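Local coordinates for protein ApRick protease (Rickettsia conorii, PDB 5C9F) that is a retropepsin-like aspartic protease, represented by the protease part of a longer, predicted membrane protein, and probably cleaves polypeptides, at residues A[60-66]-A[95-99]. Numbering follows the deposited sequence.
Sequences LKYTRTY and HVGLG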
ATOM      1  N   LEU A  60      24.282   9.678 -32.905  1.00 50.67           N
ATOM      2  CA  LEU A  60      24.099  10.487 -31.697  1.00 40.79           C
ATOM      3  C   LEU A  60      24.943  11.733 -31.871  1.00 42.44           C
ATOM      4  O   LEU A  60      26.013  11.686 -32.453  1.00 39.70           O
ATOM      5  CB  LEU A  60      24.558   9.737 -30.498  1.00 37.93           C
ATOM      6  CG  LEU A  60      23.762   8.488 -30.091  1.00 44.85           C
ATOM      7  CD1 LEU A  60      24.431   7.854 -28.888  1.00 49.70           C
ATOM      8  CD2 LEU A  60      22.338   8.849 -29.735  1.00 61.53           C
ATOM      9  N   LYS A  61      24.454  12.846 -31.397  1.00 38.28           N
ATOM     10  CA  LYS A  61      25.265  14.051 -31.404  1.00 53.30           C
ATOM     11  C   LYS A  61      25.736  14.278 -29.953  1.00 41.24           C
ATOM     12  O   LYS A  61      24.936  14.342 -29.029  1.00 39.18           O
ATOM     13  CB  LYS A  61      24.490  15.229 -32.002  1.00 60.77           C
ATOM     14  CG  LYS A  61      23.019  15.296 -31.627  1.00 85.23           C
ATOM     15  CD  LYS A  61      22.360  16.590 -32.080  1.00129.54           C
ATOM     16  CE  LYS A  61      20.855  16.533 -31.880  1.00122.92           C
ATOM     17  NZ  LYS A  61      20.169  17.598 -32.657  1.00112.14           N
ATOM     18  N   TYR A  62      27.044  14.381 -29.797  1.00 32.08           N
ATOM     19  CA  TYR A  62      27.690  14.500 -28.491  1.00 35.66           C
ATOM     20  C   TYR A  62      27.780  15.970 -28.162  1.00 39.44           C
ATOM     21  O   TYR A  62      28.830  16.578 -28.174  1.00 42.83           O
ATOM     22  CB  TYR A  62      29.052  13.806 -28.500  1.00 37.33           C
ATOM     23  CG  TYR A  62      28.934  12.316 -28.486  1.00 39.09           C
ATOM     24  CD1 TYR A  62      28.512  11.609 -29.607  1.00 52.03           C
ATOM     25  CD2 TYR A  62      29.179  11.599 -27.313  1.00 42.67           C
ATOM     26  CE1 TYR A  62      28.361  10.219 -29.552  1.00 47.82           C
ATOM     27  CE2 TYR A  62      29.036  10.217 -27.248  1.00 40.53           C
ATOM     28  CZ  TYR A  62      28.626   9.533 -28.354  1.00 49.85           C
ATOM     29  OH  TYR A  62      28.514   8.180 -28.250  1.00 56.89           O
ATOM     30  N   THR A  63      26.633  16.539 -27.828  1.00 54.18           N
ATOM     31  CA  THR A  63      26.538  17.969 -27.595  1.00 54.05           C
ATOM     32  C   THR A  63      26.722  18.367 -26.138  1.00 58.01           C
ATOM     33  O   THR A  63      26.873  19.547 -25.849  1.00 50.42           O
ATOM     34  CB  THR A  63      25.160  18.470 -28.033  1.00 52.17           C
ATOM     35  OG1 THR A  63      24.144  17.684 -27.397  1.00 46.42           O
ATOM     36  CG2 THR A  63      25.035  18.371 -29.541  1.00 53.72           C
ATOM     37  N   ARG A  64      26.679  17.397 -25.227  1.00 39.73           N
ATOM     38  CA  ARG A  64      26.704  17.685 -23.791  1.00 42.93           C
ATOM     39  C   ARG A  64      28.092  17.428 -23.203  1.00 40.97           C
ATOM     40  O   ARG A  64      28.879  16.669 -23.747  1.00 44.64           O
ATOM     41  CB  ARG A  64      25.607  16.916 -23.036  1.00 40.44           C
ATOM     42  CG  ARG A  64      24.192  17.410 -23.355  1.00 61.04           C
ATOM     43  CD  ARG A  64      23.893  18.742 -22.652  1.00 52.48           C
ATOM     44  NE  ARG A  64      23.546  18.422 -21.273  1.00 74.66           N
ATOM     45  CZ  ARG A  64      24.327  18.495 -20.197  1.00 86.37           C
ATOM     46  NH1 ARG A  64      25.560  19.004 -20.245  1.00 65.52           N
ATOM     47  NH2 ARG A  64      23.838  18.083 -19.028  1.00 67.03           N
ATOM     48  N   THR A  65      28.378  18.115 -22.106  1.00 42.52           N
ATOM     49  CA  THR A  65      29.607  17.956 -21.377  1.00 39.43           C
ATOM     50  C   THR A  65      29.327  17.711 -19.899  1.00 39.96           C
ATOM     51  O   THR A  65      28.687  18.499 -19.220  1.00 42.47           O
ATOM     52  CB  THR A  65      30.491  19.192 -21.577  1.00 42.32           C
ATOM     53  OG1 THR A  65      30.775  19.323 -22.953  1.00 40.63           O
ATOM     54  CG2 THR A  65      31.773  19.112 -20.783  1.00 47.49           C
ATOM     55  N   TYR A  66      29.829  16.595 -19.402  1.00 35.66           N
ATOM     56  CA  TYR A  66      29.704  16.249 -17.999  1.00 41.48           C
ATOM     57  C   TYR A  66      31.032  16.530 -17.321  1.00 46.71           C
ATOM     58  O   TYR A  66      32.086  16.395 -17.940  1.00 39.40           O
ATOM     59  CB  TYR A  66      29.226  14.819 -17.863  1.00 32.80           C
ATOM     60  CG  TYR A  66      27.761  14.729 -18.126  1.00 37.11           C
ATOM     61  CD1 TYR A  66      27.256  14.715 -19.428  1.00 31.12           C
ATOM     62  CD2 TYR A  66      26.870  14.701 -17.068  1.00 43.24           C
ATOM     63  CE1 TYR A  66      25.890  14.675 -19.653  1.00 40.18           C
ATOM     64  CE2 TYR A  66      25.527  14.631 -17.279  1.00 44.20           C
ATOM     65  CZ  TYR A  66      25.051  14.645 -18.567  1.00 39.37           C
ATOM     66  OH  TYR A  66      23.719  14.575 -18.734  1.00 41.70           O
ATOM     67  N   HIS A  95      22.356   9.813 -20.874  1.00 32.30           N
ATOM     68  CA  HIS A  95      23.306  10.225 -21.850  1.00 26.32           C
ATOM     69  C   HIS A  95      24.298   9.099 -22.037  1.00 29.01           C
ATOM     70  O   HIS A  95      24.403   8.206 -21.206  1.00 33.54           O
ATOM     71  CB  HIS A  95      24.065  11.481 -21.405  1.00 31.10           C
ATOM     72  CG  HIS A  95      24.891  11.270 -20.169  1.00 31.76           C
ATOM     73  ND1 HIS A  95      24.418  11.566 -18.919  1.00 34.31           N
ATOM     74  CD2 HIS A  95      26.172  10.838 -19.993  1.00 35.78           C
ATOM     75  CE1 HIS A  95      25.362  11.323 -18.019  1.00 29.69           C
ATOM     76  NE2 HIS A  95      26.430  10.877 -18.641  1.00 35.97           N
ATOM     77  N   VAL A  96      24.960   9.110 -23.179  1.00 30.39           N
ATOM     78  CA  VAL A  96      26.034   8.144 -23.446  1.00 27.85           C
ATOM     79  C   VAL A  96      27.355   8.827 -23.686  1.00 34.79           C
ATOM     80  O   VAL A  96      27.450   9.761 -24.499  1.00 32.53           O
ATOM     81  CB  VAL A  96      25.659   7.095 -24.520  1.00 38.80           C
ATOM     82  CG1 VAL A  96      24.571   7.551 -25.437  1.00 49.70           C
ATOM     83  CG2 VAL A  96      26.859   6.551 -25.223  1.00 45.98           C
ATOM     84  N   GLY A  97      28.360   8.375 -22.941  1.00 31.40           N
ATOM     85  CA  GLY A  97      29.690   8.908 -23.037  1.00 40.60           C
ATOM     86  C   GLY A  97      30.447   8.281 -24.230  1.00 47.08           C
ATOM     87  O   GLY A  97      29.905   7.465 -24.974  1.00 47.82           O
ATOM     88  N   LEU A  98      31.696   8.686 -24.410  1.00 41.78           N
ATOM     89  CA  LEU A  98      32.567   8.225 -25.516  1.00 47.88           C
ATOM     90  C   LEU A  98      33.420   7.066 -25.085  1.00 55.70           C
ATOM     91  O   LEU A  98      34.069   6.430 -25.907  1.00 43.57           O
ATOM     92  CB  LEU A  98      33.446   9.367 -26.032  1.00 49.54           C
ATOM     93  CG  LEU A  98      32.751  10.424 -26.901  1.00 41.74           C
ATOM     94  CD1 LEU A  98      33.693  11.552 -27.306  1.00 45.36           C
ATOM     95  CD2 LEU A  98      32.176   9.735 -28.147  1.00 49.12           C
ATOM     96  N   GLY A  99      33.451   6.785 -23.792  1.00 65.80           N
ATOM     97  CA  GLY A  99      34.158   5.605 -23.378  1.00 41.42           C
ATOM     98  C   GLY A  99      34.722   5.593 -21.989  1.00 47.57           C
ATOM     99  O   GLY A  99      35.332   4.601 -21.560  1.00 42.66           O
TER
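Tyr66 lays its phenol ring over the imidazole of His95 in a face-to-face stack, the centroids 3.7 Å apart and the planes inclined by 22°. The overlap is displaced toward the hydroxyl end, where Tyr66 CZ lies 3.4 Å from His95 CE1. Asp42 links the two rings, hydrogen-bonded through OD1 to Tyr66 OH and through OD2 to His95 ND1, which should limit how far either can turn. His95 CG stands between its own backbone N and carbonyl carbon (chi1 63°), which brings the imidazole to the tyrosine, and chi2 near -94° presents its face. A second aromatic contact forms at Tyr62, the centre of an inverse gamma turn: Leu98 CD2 sits over one ring face, 3.6 Å from the centroid, in a CH-pi contact. Gly97 O lies at the edge of this ring, 3.6 Å from Tyr62 OH. Leu60 CD1 also packs tightly on Val96 CG1 at 3.5 Å. Strand 71-84 bridges the two segments, pairing antiparallel with both strand 64-68, in a beta-hairpin consistent with the flap of retropepsin-like proteases, and strand 88-97, while strand 43-45 runs parallel to the latter and bonds to His95 through Ile43 and Leu45.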